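Local coordinates for ARF-like GTPase (Chlamydomonas reinhardtii, PDB 4M9Q), which belongs to the ARF-like small GTPases of the P-loop NTPase clan and here holds phosphoaminophosphonic acid-guanylate ester together with a magnesium ion, at residues L20-S23 with D29-T32; E71-V76 with G174-R179; I108-N113 with A124-G129. All coordinates share one frame; numbering follows the deposited sequence. Where two conformers were deposited one is given.

From the N terminus, the chain passes through the first strand and into helix 17-24, and contact 1 soon closes a short loop between that helix and the segment leading to strand 38-45. Contact 2 is the long-range one: it joins the residue just before strand 74-80 to helix 157-190 near the C terminus, across 97 intervening residues. Contact 3 falls wholly within that span, bringing helix 123-129 against strand 108-113. Contact 1 closes before the others open, and no two contacts interlock. Contacts 2 and 3 share the central sheet, where I75 O and C109 N form a probable hydrogen bond. Contact 1 meets contact 3 where L20 CD1 packs on F111 CD2 at 3.6 Å.

Contact 1 (L20-S23 with D29-T32); sequences LLNS and DRDT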
loop_
_atom_site.group_PDB
_atom_site.type_symbol
_atom_site.label_atom_id
_atom_site.label_comp_id
_atom_site.label_asym_id
_atom_site.label_seq_id
_atom_site.Cartn_x
_atom_site.Cartn_y
_atom_site.Cartn_z
ATOM N N LEU A 20 0.068 2.069 10.383
ATOM C CA LEU A 20 -0.030 3.183 9.464
ATOM C C LEU A 20 -1.488 3.453 9.121
ATOM O O LEU A 20 -1.971 4.575 9.159
ATOM C CB LEU A 20 0.797 2.894 8.232
ATOM C CG LEU A 20 0.928 4.068 7.278
ATOM C CD1 LEU A 20 2.325 4.024 6.652
ATOM C CD2 LEU A 20 -0.197 3.997 6.254
ATOM N N LEU A 21 -2.235 2.403 8.894
ATOM C CA LEU A 21 -3.647 2.581 8.639
ATOM C C LEU A 21 -4.370 3.228 9.790
ATOM O O LEU A 21 -5.131 4.148 9.572
ATOM C CB LEU A 21 -4.304 1.251 8.359
ATOM C CG LEU A 21 -5.730 1.434 7.856
ATOM C CD1 LEU A 21 -5.710 2.508 6.750
ATOM C CD2 LEU A 21 -6.326 0.113 7.409
ATOM N N ASN A 22 -4.162 2.737 11.009
ATOM C CA ASN A 22 -4.690 3.383 12.194
ATOM C C ASN A 22 -4.302 4.847 12.226
ATOM O O ASN A 22 -5.158 5.696 12.330
ATOM C CB ASN A 22 -4.238 2.694 13.503
ATOM C CG ASN A 22 -4.806 1.279 13.652
ATOM O OD1 ASN A 22 -5.822 0.913 13.017
ATOM N ND2 ASN A 22 -4.143 0.463 14.456
ATOM N N SER A 23 -3.027 5.161 12.085
ATOM C CA SER A 23 -2.575 6.542 12.240
ATOM C C SER A 23 -3.110 7.451 11.161
ATOM O O SER A 23 -3.274 8.639 11.370
ATOM C CB SER A 23 -1.050 6.594 12.252
ATOM O OG SER A 23 -0.578 6.014 13.470
ATOM N N ASP A 29 -3.049 6.365 18.163
ATOM C CA ASP A 29 -2.379 5.289 18.880
ATOM C C ASP A 29 -3.360 4.201 19.309
ATOM O O ASP A 29 -4.359 4.448 19.984
ATOM C CB ASP A 29 -1.606 5.817 20.102
ATOM C CG ASP A 29 -2.263 7.055 20.738
ATOM O OD1 ASP A 29 -3.143 7.665 20.072
ATOM O OD2 ASP A 29 -1.883 7.423 21.886
ATOM N N ARG A 30 -3.029 2.985 18.908
ATOM C CA ARG A 30 -3.776 1.781 19.233
ATOM C C ARG A 30 -2.779 0.638 19.264
ATOM O O ARG A 30 -1.617 0.800 18.890
ATOM C CB ARG A 30 -4.865 1.506 18.199
ATOM C CG ARG A 30 -6.056 0.764 18.786
ATOM C CD ARG A 30 -6.976 0.211 17.714
ATOM N NE ARG A 30 -7.965 1.186 17.255
ATOM C CZ ARG A 30 -8.996 1.614 17.986
ATOM N NH1 ARG A 30 -9.188 1.183 19.237
ATOM N NH2 ARG A 30 -9.835 2.493 17.466
ATOM N N ASP A 31 -3.226 -0.505 19.755
ATOM C CA ASP A 31 -2.405 -1.702 19.770
ATOM C C ASP A 31 -2.746 -2.541 18.569
ATOM O O ASP A 31 -3.884 -2.497 18.071
ATOM C CB ASP A 31 -2.610 -2.498 21.052
ATOM C CG ASP A 31 -1.771 -1.965 22.190
ATOM O OD1 ASP A 31 -2.360 -1.546 23.210
ATOM O OD2 ASP A 31 -0.526 -1.949 22.040
ATOM N N THR A 32 -1.737 -3.276 18.093
ATOM C CA THR A 32 -1.858 -4.072 16.887
ATOM C C THR A 32 -1.183 -5.403 17.093
ATOM O O THR A 32 -0.129 -5.486 17.718
ATOM C CB THR A 32 -1.134 -3.423 15.695
ATOM O OG1 THR A 32 0.269 -3.350 15.991
ATOM C CG2 THR A 32 -1.688 -2.050 15.376
#
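N22 reaches from helix 17-24 toward the following loop and touches it with a single atom. Its amide nitrogen ND2 lies 3.6 Å from the methyl CG2 of T32 and 4.0 Å from R30 CB, so the polar end of the asparagine meets two carbons, and no hydrogen bond crosses between L20-S23 and D29-T32. The N22 and T32 side chains run alongside one another with opposite headings, whereas the stem of R30 lies roughly perpendicular to that of N22.

What places these groups lies one shell out. With chi1 at 63°, the hydroxyl OG1 of T32 sits between its backbone N and carbonyl carbon, which turns CG2 toward N22 and leaves OG1 for a weak hydrogen bond to O1A of the phosphoaminophosphonic acid-guanylate ester. One short side chain thus faces the helix with its methyl and the ligand with its oxygen. The stem of R30 supplies only CB to the contact; the chain bends at chi3 (-86°), and NE forms a salt bridge with E27, a residue that N22 also touches.

The loop corresponds to the first switch region of small GTPases, which a little farther on provides the magnesium ligand T35. Contact 1 is a small surface patch where this region lies against the helix that follows the P-loop. T32 also touches T18 and T19 of that helix, whose other sides are covered: L21 packs on V52 and D54 of strand 48-55, while L20 and S23 rest on L158 of helix 157-190.

Contact 2 (E71-V76 with G174-R179); sequences EVHAIV and GRLDPR
H73 turns the edge of its imidazole onto D177 and L176 of helix 157-190. NE2 donates a hydrogen bond to D177 OD2 at 2.8 Å, with an N-H...O angle of 162°, and the carboxylate receives it on the anti lone pair, away from its other oxygen. OD2 lies close to the ring plane, and the carboxylate itself is turned by only 17° from it. D177 extends CG anti to its backbone N (chi1 -175°) and thereby carries OD2 across to the ring.

Beside this polar link, L176 adds van der Waals packing. Its CG stands near the ring edge, 4.4 Å from H73 CD2, and its methyl CD2 lies 3.8 Å from the carbonyl oxygen H73 O. The second ring nitrogen, ND1, accepts a hydrogen bond from the backbone N of T6, consistent with a neutral imidazole protonated on NE2, each nitrogen held and the ring's rotation fixed.

H73 immediately precedes strand 74-80, and its ring bridges T6 of strand 3-10 to D177 of the long C-terminal helix. That helix continues the cover along the sheet: V180 touches H73, V169 and L165 pack on A74, and L165 reaches V76.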
loop_
_atom_site.group_PDB
_atom_site.type_symbol
_atom_site.label_atom_id
_atom_site.label_comp_id
_atom_site.label_asym_id
_atom_site.label_seq_id
_atom_site.Cartn_x
_atom_site.Cartn_y
_atom_site.Cartn_z
ATOM N N GLU A 71 -8.966 -5.388 -8.332
ATOM C CA GLU A 71 -9.953 -4.405 -7.858
ATOM C C GLU A 71 -9.335 -3.120 -7.265
ATOM O O GLU A 71 -10.039 -2.283 -6.750
ATOM C CB GLU A 71 -10.904 -5.049 -6.861
ATOM C CG GLU A 71 -10.274 -5.410 -5.537
ATOM C CD GLU A 71 -11.150 -6.344 -4.742
ATOM O OE1 GLU A 71 -10.893 -7.586 -4.747
ATOM O OE2 GLU A 71 -12.115 -5.817 -4.127
ATOM N N VAL A 72 -8.044 -2.929 -7.461
ATOM C CA VAL A 72 -7.318 -1.858 -6.800
ATOM C C VAL A 72 -6.865 -0.820 -7.833
ATOM O O VAL A 72 -6.521 -1.169 -8.955
ATOM C CB VAL A 72 -6.139 -2.494 -6.043
ATOM C CG1 VAL A 72 -4.812 -2.094 -6.640
ATOM C CG2 VAL A 72 -6.294 -2.290 -4.543
ATOM N N HIS A 73 -6.921 0.460 -7.469
ATOM C CA HIS A 73 -6.486 1.506 -8.352
ATOM C C HIS A 73 -5.050 1.824 -8.113
ATOM O O HIS A 73 -4.403 2.366 -9.003
ATOM C CB HIS A 73 -7.261 2.762 -8.114
ATOM C CG HIS A 73 -8.710 2.672 -8.485
ATOM N ND1 HIS A 73 -9.670 2.271 -7.606
ATOM C CD2 HIS A 73 -9.360 2.993 -9.656
ATOM C CE1 HIS A 73 -10.860 2.305 -8.191
ATOM N NE2 HIS A 73 -10.678 2.756 -9.454
ATOM N N ALA A 74 -4.546 1.546 -6.901
ATOM C CA ALA A 74 -3.199 1.929 -6.518
ATOM C C ALA A 74 -2.783 1.113 -5.318
ATOM O O ALA A 74 -3.633 0.402 -4.699
ATOM C CB ALA A 74 -3.132 3.406 -6.181
ATOM N N ILE A 75 -1.495 1.222 -4.971
ATOM C CA ILE A 75 -0.920 0.472 -3.869
ATOM C C ILE A 75 -0.221 1.419 -2.919
ATOM O O ILE A 75 0.373 2.390 -3.367
ATOM C CB ILE A 75 0.116 -0.523 -4.402
ATOM C CG1 ILE A 75 -0.598 -1.784 -4.880
ATOM C CG2 ILE A 75 1.192 -0.828 -3.345
ATOM C CD1 ILE A 75 0.302 -3.003 -4.879
ATOM N N VAL A 76 -0.332 1.177 -1.612
ATOM C CA VAL A 76 0.592 1.749 -0.676
ATOM C C VAL A 76 1.488 0.563 -0.294
ATOM O O VAL A 76 0.974 -0.438 0.177
ATOM C CB VAL A 76 -0.096 2.341 0.518
ATOM C CG1 VAL A 76 0.921 2.813 1.543
ATOM C CG2 VAL A 76 -1.009 3.487 0.111
ATOM N N GLY A 174 -9.865 8.728 -15.514
ATOM C CA GLY A 174 -10.723 8.496 -16.686
ATOM C C GLY A 174 -10.417 7.210 -17.443
ATOM O O GLY A 174 -11.321 6.565 -17.976
ATOM N N ARG A 175 -9.143 6.836 -17.470
ATOM C CA ARG A 175 -8.704 5.596 -18.104
ATOM C C ARG A 175 -8.649 4.461 -17.103
ATOM O O ARG A 175 -9.055 3.347 -17.396
ATOM C CB ARG A 175 -7.324 5.796 -18.731
ATOM C CG ARG A 175 -7.395 6.572 -20.040
ATOM C CD ARG A 175 -6.034 7.016 -20.553
ATOM N NE ARG A 175 -5.458 8.110 -19.760
ATOM C CZ ARG A 175 -4.503 8.941 -20.185
ATOM N NH1 ARG A 175 -3.999 8.839 -21.419
ATOM N NH2 ARG A 175 -4.047 9.892 -19.368
ATOM N N LEU A 176 -8.154 4.761 -15.913
ATOM C CA LEU A 176 -7.909 3.755 -14.891
ATOM C C LEU A 176 -9.174 3.097 -14.313
ATOM O O LEU A 176 -9.213 1.875 -14.081
ATOM C CB LEU A 176 -7.124 4.404 -13.753
ATOM C CG LEU A 176 -6.346 3.503 -12.810
ATOM C CD1 LEU A 176 -5.609 2.407 -13.564
ATOM C CD2 LEU A 176 -5.368 4.365 -12.041
ATOM N N ASP A 177 -10.199 3.904 -14.049
ATOM C CA ASP A 177 -11.343 3.404 -13.296
ATOM C C ASP A 177 -12.125 2.365 -14.089
ATOM O O ASP A 177 -12.413 1.280 -13.574
ATOM C CB ASP A 177 -12.234 4.538 -12.810
ATOM C CG ASP A 177 -13.336 4.040 -11.927
ATOM O OD1 ASP A 177 -14.534 4.283 -12.243
ATOM O OD2 ASP A 177 -12.992 3.375 -10.932
ATOM N N PRO A 178 -12.470 2.677 -15.354
ATOM C CA PRO A 178 -13.138 1.676 -16.206
ATOM C C PRO A 178 -12.374 0.366 -16.294
ATOM O O PRO A 178 -12.977 -0.696 -16.146
ATOM C CB PRO A 178 -13.175 2.335 -17.579
ATOM C CG PRO A 178 -13.099 3.799 -17.324
ATOM C CD PRO A 178 -12.296 3.969 -16.058
ATOM N N ARG A 179 -11.059 0.449 -16.481
ATOM C CA ARG A 179 -10.214 -0.721 -16.455
ATOM C C ARG A 179 -10.361 -1.437 -15.113
ATOM O O ARG A 179 -10.551 -2.639 -15.088
ATOM C CB ARG A 179 -8.748 -0.347 -16.716
ATOM C CG ARG A 179 -7.755 -1.414 -16.246
ATOM C CD ARG A 179 -6.488 -1.433 -17.074
ATOM N NE ARG A 179 -5.362 -0.825 -16.371
ATOM C CZ ARG A 179 -4.549 -1.459 -15.529
ATOM N NH1 ARG A 179 -4.718 -2.746 -15.204
ATOM N NH2 ARG A 179 -3.556 -0.784 -14.997
#

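Contact 3 (I108-N113 with A124-G129); sequences ICIFAN and AEVVKG. With GNP (phosphoaminophosphonic acid-guanylate ester), chain D.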
loop_
_atom_site.group_PDB
_atom_site.type_symbol
_atom_site.label_atom_id
_atom_site.label_comp_id
_atom_site.label_asym_id
_atom_site.label_seq_id
_atom_site.Cartn_x
_atom_site.Cartn_y
_atom_site.Cartn_z
ATOM N N ILE A 108 2.272 3.453 -7.058
ATOM C CA ILE A 108 2.704 2.901 -5.771
ATOM C C ILE A 108 3.243 4.012 -4.860
ATOM O O ILE A 108 4.161 4.764 -5.195
ATOM C CB ILE A 108 3.877 1.930 -5.862
ATOM C CG1 ILE A 108 3.927 1.168 -7.152
ATOM C CG2 ILE A 108 3.806 0.889 -4.740
ATOM C CD1 ILE A 108 2.763 0.325 -7.295
ATOM N N CYS A 109 2.657 4.137 -3.698
ATOM C CA CYS A 109 3.161 5.044 -2.718
ATOM C C CYS A 109 3.981 4.183 -1.744
ATOM O O CYS A 109 3.463 3.287 -1.141
ATOM C CB CYS A 109 2.002 5.709 -2.027
ATOM S SG CYS A 109 2.503 6.645 -0.603
ATOM N N ILE A 110 5.278 4.414 -1.668
ATOM C CA ILE A 110 6.136 3.604 -0.865
ATOM C C ILE A 110 6.451 4.381 0.390
ATOM O O ILE A 110 6.987 5.492 0.324
ATOM C CB ILE A 110 7.436 3.269 -1.623
ATOM C CG1 ILE A 110 7.084 2.498 -2.915
ATOM C CG2 ILE A 110 8.386 2.449 -0.740
ATOM C CD1 ILE A 110 8.073 2.620 -4.041
ATOM N N PHE A 111 6.095 3.832 1.542
ATOM C CA PHE A 111 6.419 4.495 2.790
ATOM C C PHE A 111 7.650 3.869 3.411
ATOM O O PHE A 111 7.688 2.696 3.702
ATOM C CB PHE A 111 5.255 4.403 3.750
ATOM C CG PHE A 111 4.140 5.366 3.459
ATOM C CD1 PHE A 111 4.347 6.681 3.568
ATOM C CD2 PHE A 111 2.875 4.922 3.161
ATOM C CE1 PHE A 111 3.320 7.584 3.344
ATOM C CE2 PHE A 111 1.818 5.804 2.954
ATOM C CZ PHE A 111 2.043 7.139 3.021
ATOM N N ALA A 112 8.684 4.662 3.583
ATOM C CA ALA A 112 9.908 4.191 4.246
ATOM C C ALA A 112 9.665 4.401 5.729
ATOM O O ALA A 112 10.029 5.436 6.281
ATOM C CB ALA A 112 11.133 4.995 3.792
ATOM N N ASN A 113 9.027 3.429 6.351
ATOM C CA ASN A 113 8.508 3.580 7.710
ATOM C C ASN A 113 9.565 3.409 8.831
ATOM O O ASN A 113 10.667 2.915 8.625
ATOM C CB ASN A 113 7.347 2.614 7.911
ATOM C CG ASN A 113 6.572 2.893 9.171
ATOM O OD1 ASN A 113 6.370 4.065 9.560
ATOM N ND2 ASN A 113 6.151 1.835 9.841
ATOM N N ALA A 124 16.506 7.626 -0.513
ATOM C CA ALA A 124 17.486 7.153 -1.471
ATOM C C ALA A 124 17.790 5.692 -1.230
ATOM O O ALA A 124 17.500 4.890 -2.106
ATOM C CB ALA A 124 18.741 8.006 -1.419
ATOM N N GLU A 125 18.320 5.339 -0.048
ATOM C CA GLU A 125 18.638 3.940 0.291
ATOM C C GLU A 125 17.485 2.999 -0.056
ATOM O O GLU A 125 17.686 1.955 -0.618
ATOM C CB GLU A 125 18.949 3.773 1.785
ATOM C CG GLU A 125 20.393 3.940 2.205
ATOM C CD GLU A 125 20.665 3.310 3.578
ATOM O OE1 GLU A 125 20.296 2.117 3.780
ATOM O OE2 GLU A 125 21.268 4.011 4.443
ATOM N N VAL A 126 16.273 3.356 0.305
ATOM C CA VAL A 126 15.131 2.467 0.052
ATOM C C VAL A 126 14.829 2.325 -1.458
ATOM O O VAL A 126 14.427 1.278 -1.932
ATOM C CB VAL A 126 13.890 2.937 0.845
ATOM C CG1 VAL A 126 12.628 2.256 0.387
ATOM C CG2 VAL A 126 14.094 2.712 2.324
ATOM N N VAL A 127 15.081 3.352 -2.228
ATOM C CA VAL A 127 15.013 3.228 -3.684
ATOM C C VAL A 127 15.955 2.164 -4.242
ATOM O O VAL A 127 15.522 1.314 -5.038
ATOM C CB VAL A 127 15.325 4.572 -4.383
ATOM C CG1 VAL A 127 15.666 4.374 -5.870
ATOM C CG2 VAL A 127 14.149 5.521 -4.212
ATOM N N LYS A 128 17.224 2.211 -3.822
ATOM C CA LYS A 128 18.187 1.164 -4.157
ATOM C C LYS A 128 17.677 -0.166 -3.648
ATOM O O LYS A 128 17.587 -1.111 -4.408
ATOM C CB LYS A 128 19.607 1.431 -3.594
ATOM C CG LYS A 128 20.634 1.714 -4.683
ATOM C CD LYS A 128 22.092 1.493 -4.260
ATOM C CE LYS A 128 23.060 2.162 -5.258
ATOM N NZ LYS A 128 24.509 2.105 -4.880
ATOM N N GLY A 129 17.334 -0.223 -2.364
ATOM C CA GLY A 129 17.016 -1.483 -1.711
ATOM C C GLY A 129 15.838 -2.181 -2.360
ATOM O O GLY A 129 15.824 -3.390 -2.451
HETATM P PG GNP D . 1.512 -7.759 9.507
HETATM O O1G GNP D . 0.011 -7.413 10.009
HETATM O O2G GNP D . 1.675 -7.497 7.969
HETATM O O3G GNP D . 1.829 -9.186 9.990
HETATM N N3B GNP D . 2.534 -6.597 10.209
HETATM P PB GNP D . 2.135 -4.968 10.002
HETATM O O1B GNP D . 0.540 -4.713 9.989
HETATM O O2B GNP D . 2.818 -4.525 8.738
HETATM O O3A GNP D . 2.864 -4.320 11.256
HETATM P PA GNP D . 2.213 -3.501 12.454
HETATM O O1A GNP D . 1.499 -4.570 13.186
HETATM O O2A GNP D . 1.524 -2.318 11.869
HETATM O "O5'" GNP D . 3.561 -3.051 13.183
HETATM C "C5'" GNP D . 4.574 -4.043 13.476
HETATM C "C4'" GNP D . 5.402 -3.620 14.719
HETATM O "O4'" GNP D . 6.072 -2.402 14.362
HETATM C "C3'" GNP D . 4.562 -3.205 15.917
HETATM O "O3'" GNP D . 5.286 -3.265 17.145
HETATM C "C2'" GNP D . 4.351 -1.743 15.719
HETATM O "O2'" GNP D . 4.096 -1.019 16.886
HETATM C "C1'" GNP D . 5.703 -1.338 15.220
HETATM N N9 GNP D . 5.764 -0.070 14.488
HETATM C C8 GNP D . 4.951 0.278 13.493
HETATM N N7 GNP D . 5.308 1.466 12.986
HETATM C C5 GNP D . 6.361 1.902 13.685
HETATM C C6 GNP D . 7.182 3.124 13.642
HETATM O O6 GNP D . 6.956 4.039 12.829
HETATM N N1 GNP D . 8.183 3.204 14.493
HETATM C C2 GNP D . 8.468 2.218 15.400
HETATM N N2 GNP D . 9.499 2.431 16.221
HETATM N N3 GNP D . 7.760 1.063 15.508
HETATM C C4 GNP D . 6.673 0.885 14.684
#
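V126, on helix 123-129, carries this contact against the strand residues I110 and A112. Its CB points at the strand and forks there. The branch CG1, anti to the backbone N (chi1 167°), reaches toward I110 and comes to 4.4 Å from its methyl CG2. The other branch, CG2, lies anti to the carbonyl carbon and meets A112 CB at 4.0 Å. One valine thus spans two residues that are neighbours on the same face of the strand, closer to A112 and more loosely to I110. The union is wholly apolar, and all three residues are buried.

On the other face of the strand, F111 points away from the helix, with C109 SG 3.6 Å above one face of its ring, offset toward the rim. N113, the last strand residue, swings its amide toward the ligand, the phosphoaminophosphonic acid-guanylate ester: ND2 comes to 3.3 Å from the guanine N7. The amide is held by the protein, with ND2 bonded to A15 O and OD1 to A146 N, which fixes its rotation beside the base. N113 opens the NKxD motif of small GTPases, whose aspartate, D116, hydrogen-bonds the ligand.

V126 therefore seats the helix of a beta-alpha-beta unit on the first of its two strands. Strand 139-143 adjoins 108-113, and its V141 touches both I110 and V127. F87 of helix 87-99 borders V126, and on the far side of strand 108-113 the sheet continues into strand 74-80.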